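Local coordinates for protein 2-polyprenyl-6-methoxyphenol hydroxylase-like FAD-dependent oxidoreductase (Streptomyces sp. NRRL 11266, PDB 6UI5) that binds flavin-adenine dinucleotide as an FAD-dependent oxidoreductase, joining a Rossmann-type FAD-binding domain to a C-terminal domain of the thioredoxin clan, at residues E83-P88 with L375-T380; R405-V410 with P460-T465; A76-A81 with E364-D369; L80-E83 with P88-P91; G49-L54 with G58-L63. One frame throughout, in Å; residues are numbered along the deposited sequence.

Along the chain, contact 5 comes first, closing the end of helix 48-55. Contacts 3, 4 and 1 start in quick succession around strand 78-80; contact 4 closes locally, whereas contacts 3 and 1 cross each other by reaching forward to the consecutive helices 352-365 and 369-379. Contact 2, in the C-terminal, thioredoxin-clan part, comes last. Contacts 1 and 4 have centres about 5 Å apart and share E83 and P88, and F82 of contact 4 packs on A376 of contact 1; the centres of contacts 3 and 5 are about 27 Å apart. R406 of contact 2 bridges to E52 and K409 bonds to P88, tying the C-terminal part to the FAD-binding part.

Contact 1 (E83-P88 with L375-T380); sequences EKVQGP and LAEIVT
V85 meets the last turn of helix 369-379 with both of its methyls, and the apolar contact is divided between two consecutive helix residues. CG2 rests on the CB of A376 at 3.8 Å, while CG1 approaches the CG methylene of E377 at 4.1 Å. With chi1 at 175°, CG1 stands anti to the backbone N and CG2 anti to the carbonyl carbon, which spreads the two methyls over neighbouring positions of the helix. L382 adds to the packing round V85.

The charged group of the contact belongs to E377. Its chain runs on extended past CG, and the carboxylate stays beside V85 but is turned to R405 and R401, with which it forms salt bridges.

Within the 375-380 segment, the O of A376 accepts both the N of T380, at 3.2 Å, and the OG1 of T380, at 2.6 Å; the hydroxyl lies in the carbonyl plane, so one carbonyl at the helix end serves two donors of the same residue.

The preceding L375 packs on M361 of the second subunit. The whole is loop-on-helix packing: the connection between strands 78-80 and 92-93, the edge strands of a three-stranded antiparallel sheet in the FAD-binding part, covers the C-terminal end of helix 369-379, far along the chain.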
# COMPACT_ATOMS: atom_id res chain seq x y z
N GLU A 83 -6.55 15.95 8.72
CA GLU A 83 -5.99 17.17 9.29
C GLU A 83 -4.59 17.49 8.77
O GLU A 83 -4.10 18.60 8.97
CB GLU A 83 -5.95 17.06 10.83
CG GLU A 83 -5.07 15.93 11.37
CD GLU A 83 -5.81 14.61 11.55
OE1 GLU A 83 -7.02 14.53 11.20
OE2 GLU A 83 -5.19 13.64 12.04
N LYS A 84 -3.93 16.54 8.11
CA LYS A 84 -2.61 16.75 7.52
C LYS A 84 -2.68 17.32 6.11
O LYS A 84 -1.65 17.64 5.53
CB LYS A 84 -1.82 15.43 7.53
CG LYS A 84 -1.71 14.74 8.90
CD LYS A 84 -0.31 14.81 9.51
CE LYS A 84 0.07 16.22 10.01
NZ LYS A 84 1.53 16.33 10.35
N VAL A 85 -3.87 17.46 5.54
CA VAL A 85 -4.01 18.01 4.20
C VAL A 85 -3.86 19.53 4.29
O VAL A 85 -4.29 20.16 5.25
CB VAL A 85 -5.37 17.59 3.59
CG1 VAL A 85 -5.61 18.25 2.23
CG2 VAL A 85 -5.42 16.08 3.45
N GLN A 86 -3.22 20.11 3.27
CA GLN A 86 -2.87 21.52 3.30
C GLN A 86 -4.10 22.42 3.45
O GLN A 86 -5.16 22.14 2.90
CB GLN A 86 -2.10 21.87 2.02
CG GLN A 86 -2.05 23.35 1.66
CD GLN A 86 -0.77 24.02 2.13
OE1 GLN A 86 -0.05 23.50 2.99
NE2 GLN A 86 -0.49 25.19 1.56
N GLY A 87 -3.93 23.50 4.21
CA GLY A 87 -4.86 24.61 4.23
C GLY A 87 -6.14 24.28 4.95
O GLY A 87 -6.32 23.16 5.42
N PRO A 88 -7.04 25.25 5.09
CA PRO A 88 -8.41 24.93 5.53
C PRO A 88 -9.24 24.32 4.40
O PRO A 88 -9.19 24.77 3.26
CB PRO A 88 -8.99 26.28 5.96
CG PRO A 88 -7.80 27.19 6.11
CD PRO A 88 -6.77 26.69 5.13
N LEU A 375 -3.65 9.90 -0.12
CA LEU A 375 -4.95 9.21 -0.20
C LEU A 375 -6.11 10.12 0.17
O LEU A 375 -7.11 10.16 -0.55
CB LEU A 375 -4.96 7.98 0.69
CG LEU A 375 -4.03 6.84 0.26
CD1 LEU A 375 -4.08 5.71 1.28
CD2 LEU A 375 -4.39 6.32 -1.13
N ALA A 376 -5.98 10.88 1.26
CA ALA A 376 -7.04 11.80 1.67
C ALA A 376 -7.33 12.84 0.59
O ALA A 376 -8.48 13.25 0.40
CB ALA A 376 -6.67 12.52 2.97
N GLU A 377 -6.30 13.29 -0.11
CA GLU A 377 -6.52 14.26 -1.18
C GLU A 377 -7.33 13.65 -2.30
O GLU A 377 -8.23 14.30 -2.86
CB GLU A 377 -5.18 14.75 -1.73
CG GLU A 377 -4.46 15.69 -0.80
CD GLU A 377 -3.32 16.37 -1.51
OE1 GLU A 377 -3.03 17.53 -1.14
OE2 GLU A 377 -2.71 15.76 -2.45
N ILE A 378 -6.99 12.42 -2.67
CA ILE A 378 -7.61 11.80 -3.84
C ILE A 378 -9.06 11.39 -3.54
O ILE A 378 -9.98 11.79 -4.25
CB ILE A 378 -6.72 10.63 -4.28
CG1 ILE A 378 -5.61 11.21 -5.12
CG2 ILE A 378 -7.49 9.58 -5.07
CD1 ILE A 378 -4.58 10.25 -5.40
N VAL A 379 -9.29 10.67 -2.43
CA VAL A 379 -10.65 10.25 -2.11
C VAL A 379 -11.54 11.44 -1.80
O VAL A 379 -12.76 11.29 -1.85
CB VAL A 379 -10.71 9.22 -0.94
CG1 VAL A 379 -9.64 8.17 -1.11
CG2 VAL A 379 -10.60 9.89 0.42
N THR A 380 -10.99 12.62 -1.48
CA THR A 380 -11.89 13.78 -1.34
C THR A 380 -11.97 14.60 -2.62
O THR A 380 -12.64 15.65 -2.64
CB THR A 380 -11.48 14.68 -0.18
OG1 THR A 380 -10.14 15.15 -0.40
CG2 THR A 380 -11.55 13.92 1.14

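Contact 2 (R405-V410 with P460-T465); sequences RRLPKV and PDLPGT
L462 pushes its isobutyl group between L407 and V410 and makes the closest contacts between the two loops. Its two methyls part company: CD1 meets CG2 of V410 at 4.0 Å, and CD2 meets CD2 of L407 at 3.9 Å. The V410 and L462 side chains reach for each other tip to tip, whereas L407 runs at a slant to L462. P408 closes in more loosely, its ring CD lying 4.4 Å from CD2 of L462. In V410, chi1 of -71° places CG2 between the backbone N and the carbonyl carbon, and it is this methyl that faces the leucine. The contact is entirely aliphatic, and L407 is buried, while L462 and V410 keep some exposure.

These loops belong to the C-terminal part, whose sequence places it in the thioredoxin clan. The 460-465 segment leads from strand 451-455 into strand 465-468 of a four-stranded mixed sheet, and the 405-410 segment lies in the loop between helix 369-379 and strand 411-414. L407 packs on L466 and L468 of one strand of that sheet and on V474 of the next.

Further out, polar bonds surround the apolar contact. T465 OG1 and the carboxylate of D478 are hydrogen-bonded at the start of strand 465-468. K409, the centre of an inverse gamma turn between P408 and V410, bonds through its backbone to P88, and R406 forms a salt bridge with E52 on helix 48-55.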
# COMPACT_ATOMS: atom_id res chain seq x y z
N ARG A 405 -3.49 22.84 -8.31
CA ARG A 405 -4.61 22.52 -7.42
C ARG A 405 -5.46 23.74 -7.15
O ARG A 405 -5.00 24.88 -7.22
CB ARG A 405 -4.15 21.95 -6.08
CG ARG A 405 -3.36 20.72 -6.37
CD ARG A 405 -3.24 19.77 -5.27
NE ARG A 405 -1.82 19.44 -5.18
CZ ARG A 405 -1.33 18.44 -4.46
NH1 ARG A 405 -0.01 18.22 -4.43
NH2 ARG A 405 -2.16 17.65 -3.79
N ARG A 406 -6.72 23.48 -6.84
CA ARG A 406 -7.59 24.55 -6.38
C ARG A 406 -7.18 24.94 -4.97
O ARG A 406 -6.81 24.10 -4.15
CB ARG A 406 -9.07 24.11 -6.44
CG ARG A 406 -9.66 23.97 -7.89
CD ARG A 406 -11.04 23.31 -7.87
NE ARG A 406 -11.02 22.37 -6.76
CZ ARG A 406 -10.86 21.07 -6.90
NH1 ARG A 406 -10.78 20.55 -8.12
NH2 ARG A 406 -10.81 20.30 -5.81
N LEU A 407 -7.25 26.23 -4.68
CA LEU A 407 -6.79 26.78 -3.43
C LEU A 407 -7.63 26.31 -2.22
O LEU A 407 -8.78 25.87 -2.37
CB LEU A 407 -6.82 28.30 -3.51
CG LEU A 407 -5.71 28.87 -4.37
CD1 LEU A 407 -6.01 30.34 -4.57
CD2 LEU A 407 -4.36 28.68 -3.63
N PRO A 408 -7.07 26.43 -1.01
CA PRO A 408 -7.84 26.11 0.20
C PRO A 408 -8.90 27.14 0.54
O PRO A 408 -8.90 28.28 0.05
CB PRO A 408 -6.76 26.07 1.30
CG PRO A 408 -5.45 25.97 0.58
CD PRO A 408 -5.64 26.68 -0.72
N LYS A 409 -9.83 26.73 1.40
CA LYS A 409 -11.00 27.55 1.70
C LYS A 409 -10.57 28.70 2.60
O LYS A 409 -10.57 28.58 3.83
CB LYS A 409 -12.11 26.71 2.34
CG LYS A 409 -13.31 27.51 2.84
CD LYS A 409 -14.54 26.65 3.10
CE LYS A 409 -15.39 26.50 1.84
NZ LYS A 409 -16.86 26.69 2.13
N VAL A 410 -10.18 29.81 2.00
CA VAL A 410 -9.72 30.96 2.77
C VAL A 410 -10.56 32.15 2.38
O VAL A 410 -11.04 32.26 1.24
CB VAL A 410 -8.21 31.28 2.59
CG1 VAL A 410 -7.34 30.22 3.27
CG2 VAL A 410 -7.83 31.43 1.11
N PRO A 460 -2.54 34.42 5.16
CA PRO A 460 -1.49 33.59 5.78
C PRO A 460 -1.35 32.25 5.10
O PRO A 460 -2.33 31.56 4.83
CB PRO A 460 -1.98 33.43 7.23
CG PRO A 460 -2.89 34.61 7.45
CD PRO A 460 -3.56 34.85 6.12
N ASP A 461 -0.10 31.91 4.78
CA ASP A 461 0.33 30.64 4.20
C ASP A 461 -0.01 30.51 2.73
O ASP A 461 -0.06 29.41 2.20
CB ASP A 461 -0.23 29.45 4.98
CG ASP A 461 0.51 29.23 6.28
OD1 ASP A 461 1.76 29.10 6.23
OD2 ASP A 461 -0.15 29.21 7.34
N LEU A 462 -0.23 31.63 2.06
CA LEU A 462 -0.36 31.72 0.62
C LEU A 462 0.63 32.76 0.10
O LEU A 462 0.89 33.78 0.76
CB LEU A 462 -1.78 32.11 0.21
CG LEU A 462 -2.87 31.03 0.28
CD1 LEU A 462 -4.12 31.57 -0.38
CD2 LEU A 462 -2.42 29.72 -0.37
N PRO A 463 1.17 32.55 -1.10
CA PRO A 463 2.09 33.56 -1.67
C PRO A 463 1.40 34.89 -1.91
O PRO A 463 0.20 35.03 -1.65
CB PRO A 463 2.52 32.93 -2.99
CG PRO A 463 1.31 32.02 -3.35
CD PRO A 463 0.95 31.42 -2.01
N GLY A 464 2.15 35.86 -2.45
CA GLY A 464 1.60 37.19 -2.66
C GLY A 464 0.79 37.33 -3.92
O GLY A 464 -0.12 38.17 -3.98
N THR A 465 1.07 36.51 -4.94
CA THR A 465 0.37 36.56 -6.22
C THR A 465 0.08 35.14 -6.70
O THR A 465 0.84 34.21 -6.41
CB THR A 465 1.21 37.35 -7.27
OG1 THR A 465 1.97 38.38 -6.62
CG2 THR A 465 0.32 37.99 -8.37

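Contact 3 (A76-A81 with E364-D369); sequences ADLRLA and EFLKFD
L366 points its side chain at strand 78-80 and fits its forked end against two leucines, L78 and L80, of the 76-81 segment. L78 and L366 run at a slant to each other, as do L80 and L366, so methyls meet without the chains lying alongside. CD2 of L366 touches CD2 of L80 at 3.6 Å, and the same L80 methyl is 4.0 Å from CD1 of L366. That CD1 also meets CD1 of L78 at 4.0 Å. Between the two leucines the strand backbone takes part, with the carbonyl O of R79 3.8 Å from CD1 of L366. Because CG of L366 is anti to the carbonyl carbon (chi1 -68°) and the chain then runs on extended, the fork is carried clear of its own backbone to the strand.

The leucine is presented by a type I beta turn from F365 to F368, closed by the bond from F368 N to F365 O (2.9 Å). This turn joins helix 352-365 to helix 369-379, with F368 as N-cap of the latter, and N372 ties it together by bonding the carbonyls of L366 and F368 as well as the N of A81. F365, at the end of helix 352-365, meets F365 of the second subunit ring to ring.

The charged end of R79 is occupied elsewhere, with E83 and E72. What crosses between strand and turn is dispersion and burial of methyls, which lack directional preference; the directional bonds nearby are those of the turn and of N372, which probably set the position of L366.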
# COMPACT_ATOMS: atom_id res chain seq x y z
N ALA A 76 -11.53 2.43 2.92
CA ALA A 76 -12.37 1.32 3.36
C ALA A 76 -13.01 1.74 4.67
O ALA A 76 -13.78 2.70 4.71
CB ALA A 76 -11.57 0.02 3.50
N ASP A 77 -12.63 1.08 5.77
CA ASP A 77 -13.17 1.39 7.09
C ASP A 77 -12.10 1.88 8.04
O ASP A 77 -12.33 1.92 9.26
CB ASP A 77 -13.89 0.16 7.68
CG ASP A 77 -12.95 -1.00 7.91
OD1 ASP A 77 -12.60 -1.69 6.93
OD2 ASP A 77 -12.55 -1.21 9.08
N LEU A 78 -10.93 2.25 7.53
CA LEU A 78 -9.88 2.86 8.33
C LEU A 78 -9.99 4.38 8.29
O LEU A 78 -10.61 4.95 7.38
CB LEU A 78 -8.50 2.44 7.83
CG LEU A 78 -8.25 0.94 7.76
CD1 LEU A 78 -6.78 0.65 7.43
CD2 LEU A 78 -8.68 0.27 9.06
N ARG A 79 -9.37 5.03 9.27
CA ARG A 79 -9.35 6.48 9.36
C ARG A 79 -8.19 7.04 8.56
O ARG A 79 -7.09 6.50 8.60
CB ARG A 79 -9.19 6.93 10.80
CG ARG A 79 -9.17 8.41 10.92
CD ARG A 79 -8.85 8.90 12.32
NE ARG A 79 -8.78 10.35 12.29
CZ ARG A 79 -7.68 11.04 12.01
NH1 ARG A 79 -6.53 10.44 11.75
NH2 ARG A 79 -7.76 12.36 12.01
N LEU A 80 -8.43 8.16 7.87
CA LEU A 80 -7.36 8.92 7.21
C LEU A 80 -7.15 10.25 7.92
O LEU A 80 -8.10 11.01 8.14
CB LEU A 80 -7.68 9.16 5.74
CG LEU A 80 -7.77 7.95 4.84
CD1 LEU A 80 -8.29 8.37 3.48
CD2 LEU A 80 -6.41 7.35 4.71
N ALA A 81 -5.88 10.53 8.27
CA ALA A 81 -5.49 11.79 8.93
C ALA A 81 -5.72 12.96 7.97
O ALA A 81 -4.79 13.50 7.35
CB ALA A 81 -4.04 11.72 9.39
N GLU A 364 0.30 -0.31 8.40
CA GLU A 364 1.66 0.23 8.47
C GLU A 364 1.80 1.51 7.67
O GLU A 364 2.39 2.48 8.14
CB GLU A 364 2.68 -0.81 7.99
CG GLU A 364 2.93 -1.99 8.94
CD GLU A 364 3.10 -1.58 10.40
OE1 GLU A 364 3.87 -0.62 10.67
OE2 GLU A 364 2.45 -2.21 11.27
N PHE A 365 1.25 1.54 6.44
CA PHE A 365 1.45 2.69 5.56
C PHE A 365 0.77 3.95 6.11
O PHE A 365 1.32 5.05 5.99
CB PHE A 365 0.93 2.39 4.16
CG PHE A 365 1.76 1.40 3.38
CD1 PHE A 365 2.94 0.90 3.89
CD2 PHE A 365 1.37 1.00 2.10
CE1 PHE A 365 3.70 0.01 3.16
CE2 PHE A 365 2.12 0.10 1.37
CZ PHE A 365 3.29 -0.40 1.90
N LEU A 366 -0.41 3.80 6.71
CA LEU A 366 -1.09 4.95 7.28
C LEU A 366 -0.42 5.47 8.55
O LEU A 366 -0.93 6.41 9.17
CB LEU A 366 -2.57 4.62 7.55
CG LEU A 366 -3.40 4.43 6.28
CD1 LEU A 366 -4.87 4.10 6.57
CD2 LEU A 366 -3.32 5.67 5.42
N LYS A 367 0.70 4.90 8.96
CA LYS A 367 1.50 5.60 9.96
C LYS A 367 2.31 6.73 9.35
O LYS A 367 2.86 7.53 10.10
CB LYS A 367 2.43 4.63 10.69
CG LYS A 367 1.70 3.71 11.67
CD LYS A 367 2.51 2.48 12.04
CE LYS A 367 1.73 1.57 12.98
NZ LYS A 367 2.57 0.50 13.59
N PHE A 368 2.37 6.82 8.02
CA PHE A 368 3.17 7.80 7.31
C PHE A 368 2.33 9.00 6.86
O PHE A 368 1.21 8.83 6.38
CB PHE A 368 3.83 7.18 6.08
CG PHE A 368 4.60 5.93 6.36
CD1 PHE A 368 5.39 5.82 7.51
CD2 PHE A 368 4.54 4.86 5.48
CE1 PHE A 368 6.11 4.65 7.77
CE2 PHE A 368 5.25 3.68 5.72
CZ PHE A 368 6.03 3.58 6.88
N ASP A 369 2.91 10.19 6.97
CA ASP A 369 2.18 11.40 6.62
C ASP A 369 1.93 11.50 5.11
O ASP A 369 0.83 11.87 4.69
CB ASP A 369 2.95 12.63 7.12
CG ASP A 369 3.07 12.67 8.64
OD1 ASP A 369 2.67 11.68 9.31
OD2 ASP A 369 3.57 13.70 9.16

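Contact 4 (L80-E83 with P88-P91); sequences LAFE and PREP
F82 swings its ring across the loop that connects strands 78-80 and 92-93, the two outer strands of a three-stranded antiparallel sheet, and meets R89 and E90 on the returning limb. CG stands anti to the backbone N (chi1 -177°), which directs the ring toward the 88-91 segment. There CZ comes 4.1 Å from CB of R89 and CE2 4.1 Å from the O of E90, both approaching the ring obliquely. The ring is also packed by V73, A376 and L382, so this is the dense part of the contact.

The polar ends of R89 and E90 make the looser part. R89 touches F82 chiefly through its CB, since its chain bends at chi2 and takes the guanidinium away, to E52 and to the O of Q86, at 67° to the ring plane. It is therefore no stack. E90 offers the ring its carbonyl, while its side chain leaves F82 and bridges to R64. Next to F82 in the 3-10 segment, E83 is an exposed neighbour.

Ahead of the ring, A81 centres an inverse gamma turn whose weak bond joins F82 N to L80 O at 2.6 Å.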
# COMPACT_ATOMS: atom_id res chain seq x y z
N LEU A 80 -8.43 8.16 7.87
CA LEU A 80 -7.36 8.92 7.21
C LEU A 80 -7.15 10.25 7.92
O LEU A 80 -8.10 11.01 8.14
CB LEU A 80 -7.68 9.16 5.74
CG LEU A 80 -7.77 7.95 4.84
CD1 LEU A 80 -8.29 8.37 3.48
CD2 LEU A 80 -6.41 7.35 4.71
N ALA A 81 -5.88 10.53 8.27
CA ALA A 81 -5.49 11.79 8.93
C ALA A 81 -5.72 12.96 7.97
O ALA A 81 -4.79 13.50 7.35
CB ALA A 81 -4.04 11.72 9.39
N PHE A 82 -6.98 13.38 7.86
CA PHE A 82 -7.29 14.45 6.93
C PHE A 82 -6.78 15.80 7.41
O PHE A 82 -6.57 16.70 6.59
CB PHE A 82 -8.81 14.50 6.69
CG PHE A 82 -9.25 15.54 5.67
CD1 PHE A 82 -9.03 15.34 4.31
CD2 PHE A 82 -9.88 16.71 6.08
CE1 PHE A 82 -9.45 16.31 3.37
CE2 PHE A 82 -10.30 17.67 5.15
CZ PHE A 82 -10.08 17.47 3.80
N GLU A 83 -6.55 15.95 8.72
CA GLU A 83 -5.99 17.17 9.29
C GLU A 83 -4.59 17.49 8.77
O GLU A 83 -4.10 18.60 8.97
CB GLU A 83 -5.95 17.06 10.83
CG GLU A 83 -5.07 15.93 11.37
CD GLU A 83 -5.81 14.61 11.55
OE1 GLU A 83 -7.02 14.53 11.20
OE2 GLU A 83 -5.19 13.64 12.04
N PRO A 88 -7.04 25.25 5.09
CA PRO A 88 -8.41 24.93 5.53
C PRO A 88 -9.24 24.32 4.40
O PRO A 88 -9.19 24.77 3.26
CB PRO A 88 -8.99 26.28 5.96
CG PRO A 88 -7.80 27.19 6.11
CD PRO A 88 -6.77 26.69 5.13
N ARG A 89 -10.01 23.27 4.75
CA ARG A 89 -11.02 22.72 3.85
C ARG A 89 -12.29 22.30 4.60
O ARG A 89 -12.49 22.66 5.76
CB ARG A 89 -10.48 21.53 3.06
CG ARG A 89 -8.98 21.61 2.73
CD ARG A 89 -8.75 21.58 1.24
NE ARG A 89 -7.35 21.83 0.90
CZ ARG A 89 -6.94 22.53 -0.16
NH1 ARG A 89 -7.82 23.06 -1.03
NH2 ARG A 89 -5.62 22.71 -0.35
N GLU A 90 -13.11 21.51 3.93
CA GLU A 90 -14.47 21.27 4.39
C GLU A 90 -14.67 19.81 4.79
O GLU A 90 -14.08 18.91 4.20
CB GLU A 90 -15.49 21.60 3.30
CG GLU A 90 -15.72 23.05 3.06
CD GLU A 90 -16.65 23.26 1.88
OE1 GLU A 90 -16.16 23.16 0.73
OE2 GLU A 90 -17.85 23.52 2.11
N PRO A 91 -15.53 19.56 5.77
CA PRO A 91 -16.07 18.21 5.95
C PRO A 91 -16.96 17.84 4.77
O PRO A 91 -17.53 18.71 4.10
CB PRO A 91 -16.90 18.33 7.23
CG PRO A 91 -17.33 19.80 7.24
CD PRO A 91 -16.14 20.54 6.70

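Contact 5 (G49-L54 with G58-L63); sequences GTLEML and GLAAGL
L51 and L54, near the end of helix 48-55, hold CG anti to the carbonyl carbon (chi1 of L54 -63°), and L59 beyond the helix does likewise, which lets the helix leucines lie against the chain that folds back after it. The chain turns through a Schellman motif: G58, with its positive phi, is the C-prime residue, and L59 N bonds to L54 O while G58 N bonds to D55 O. The first of these is 3.0 Å long with an angle of 151° at the hydrogen, the donor tilted 34° from the carbonyl plane.

Beside the Schellman turn the side chains form an apolar seam. CB of A60 is 4.2 Å from CB of L54 and 4.2 Å from CD2 of L51, lying in the angle between the two leucines. CB of L59 approaches CB of L54 at the same separation, and CD1 of L63 reaches CD1 of L54 further along. The seam continues outward to helix 97-110, where L54 and L63 both lie on L100, and to M16 of helix 12-22, which begins within a GxGxxG-like sequence consistent with a Rossmann-type nucleotide site. The side chain of L54 is about 11 Å from the bound FAD, so it does not touch the cofactor.

The carbonyl of L51 also borders the seam, its O 3.9 Å from CB of A60.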
# COMPACT_ATOMS: atom_id res chain seq x y z
N GLY A 49 -13.75 18.22 -2.29
CA GLY A 49 -13.35 18.67 -3.62
C GLY A 49 -14.53 19.03 -4.50
O GLY A 49 -14.45 19.97 -5.30
N THR A 50 -15.64 18.28 -4.37
CA THR A 50 -16.84 18.58 -5.12
C THR A 50 -17.47 19.87 -4.62
O THR A 50 -17.96 20.68 -5.42
CB THR A 50 -17.84 17.43 -5.00
OG1 THR A 50 -17.25 16.24 -5.53
CG2 THR A 50 -19.12 17.76 -5.73
N LEU A 51 -17.44 20.08 -3.31
CA LEU A 51 -17.92 21.35 -2.77
C LEU A 51 -17.15 22.55 -3.35
O LEU A 51 -17.78 23.51 -3.80
CB LEU A 51 -17.87 21.33 -1.25
CG LEU A 51 -19.07 20.57 -0.67
CD1 LEU A 51 -18.86 20.14 0.80
CD2 LEU A 51 -20.32 21.42 -0.83
N GLU A 52 -15.80 22.50 -3.37
CA GLU A 52 -15.04 23.65 -3.90
C GLU A 52 -15.41 23.94 -5.36
O GLU A 52 -15.62 25.09 -5.73
CB GLU A 52 -13.51 23.47 -3.78
CG GLU A 52 -12.94 22.74 -2.55
CD GLU A 52 -11.38 22.56 -2.55
OE1 GLU A 52 -10.77 22.79 -1.48
OE2 GLU A 52 -10.76 22.21 -3.60
N MET A 53 -15.50 22.89 -6.19
CA MET A 53 -15.86 23.10 -7.60
C MET A 53 -17.26 23.68 -7.75
O MET A 53 -17.51 24.42 -8.71
CB MET A 53 -15.78 21.79 -8.37
CG MET A 53 -14.38 21.32 -8.58
SD MET A 53 -14.38 19.90 -9.65
CE MET A 53 -14.43 18.58 -8.42
N LEU A 54 -18.19 23.32 -6.86
CA LEU A 54 -19.52 23.92 -6.93
C LEU A 54 -19.51 25.33 -6.35
O LEU A 54 -20.29 26.18 -6.79
CB LEU A 54 -20.56 23.07 -6.20
CG LEU A 54 -20.90 21.65 -6.66
CD1 LEU A 54 -21.76 20.91 -5.61
CD2 LEU A 54 -21.68 21.70 -7.93
N GLY A 58 -21.17 29.40 -7.31
CA GLY A 58 -22.27 29.80 -6.44
C GLY A 58 -23.30 28.73 -6.17
O GLY A 58 -24.38 29.05 -5.66
N LEU A 59 -23.01 27.47 -6.50
CA LEU A 59 -23.97 26.39 -6.36
C LEU A 59 -23.86 25.65 -5.03
O LEU A 59 -24.69 24.78 -4.77
CB LEU A 59 -23.81 25.40 -7.51
CG LEU A 59 -23.89 26.03 -8.89
CD1 LEU A 59 -23.24 25.14 -9.93
CD2 LEU A 59 -25.35 26.29 -9.25
N ALA A 60 -22.89 25.96 -4.19
CA ALA A 60 -22.68 25.17 -2.98
C ALA A 60 -23.50 25.70 -1.81
O ALA A 60 -24.28 24.96 -1.21
CB ALA A 60 -21.18 25.11 -2.61
N ALA A 61 -23.30 26.97 -1.44
CA ALA A 61 -24.15 27.57 -0.43
C ALA A 61 -25.60 27.35 -0.81
O ALA A 61 -25.99 27.53 -1.98
CB ALA A 61 -23.86 29.06 -0.27
N GLY A 62 -26.38 26.90 0.16
CA GLY A 62 -27.78 26.65 -0.10
C GLY A 62 -28.00 25.16 -0.06
O GLY A 62 -28.88 24.66 0.64
N LEU A 63 -27.16 24.44 -0.80
CA LEU A 63 -27.04 23.01 -0.58
C LEU A 63 -26.44 22.70 0.79
O LEU A 63 -26.71 21.63 1.34
CB LEU A 63 -26.18 22.40 -1.67
CG LEU A 63 -26.70 22.27 -3.10
CD1 LEU A 63 -25.57 21.70 -3.92
CD2 LEU A 63 -27.91 21.35 -3.19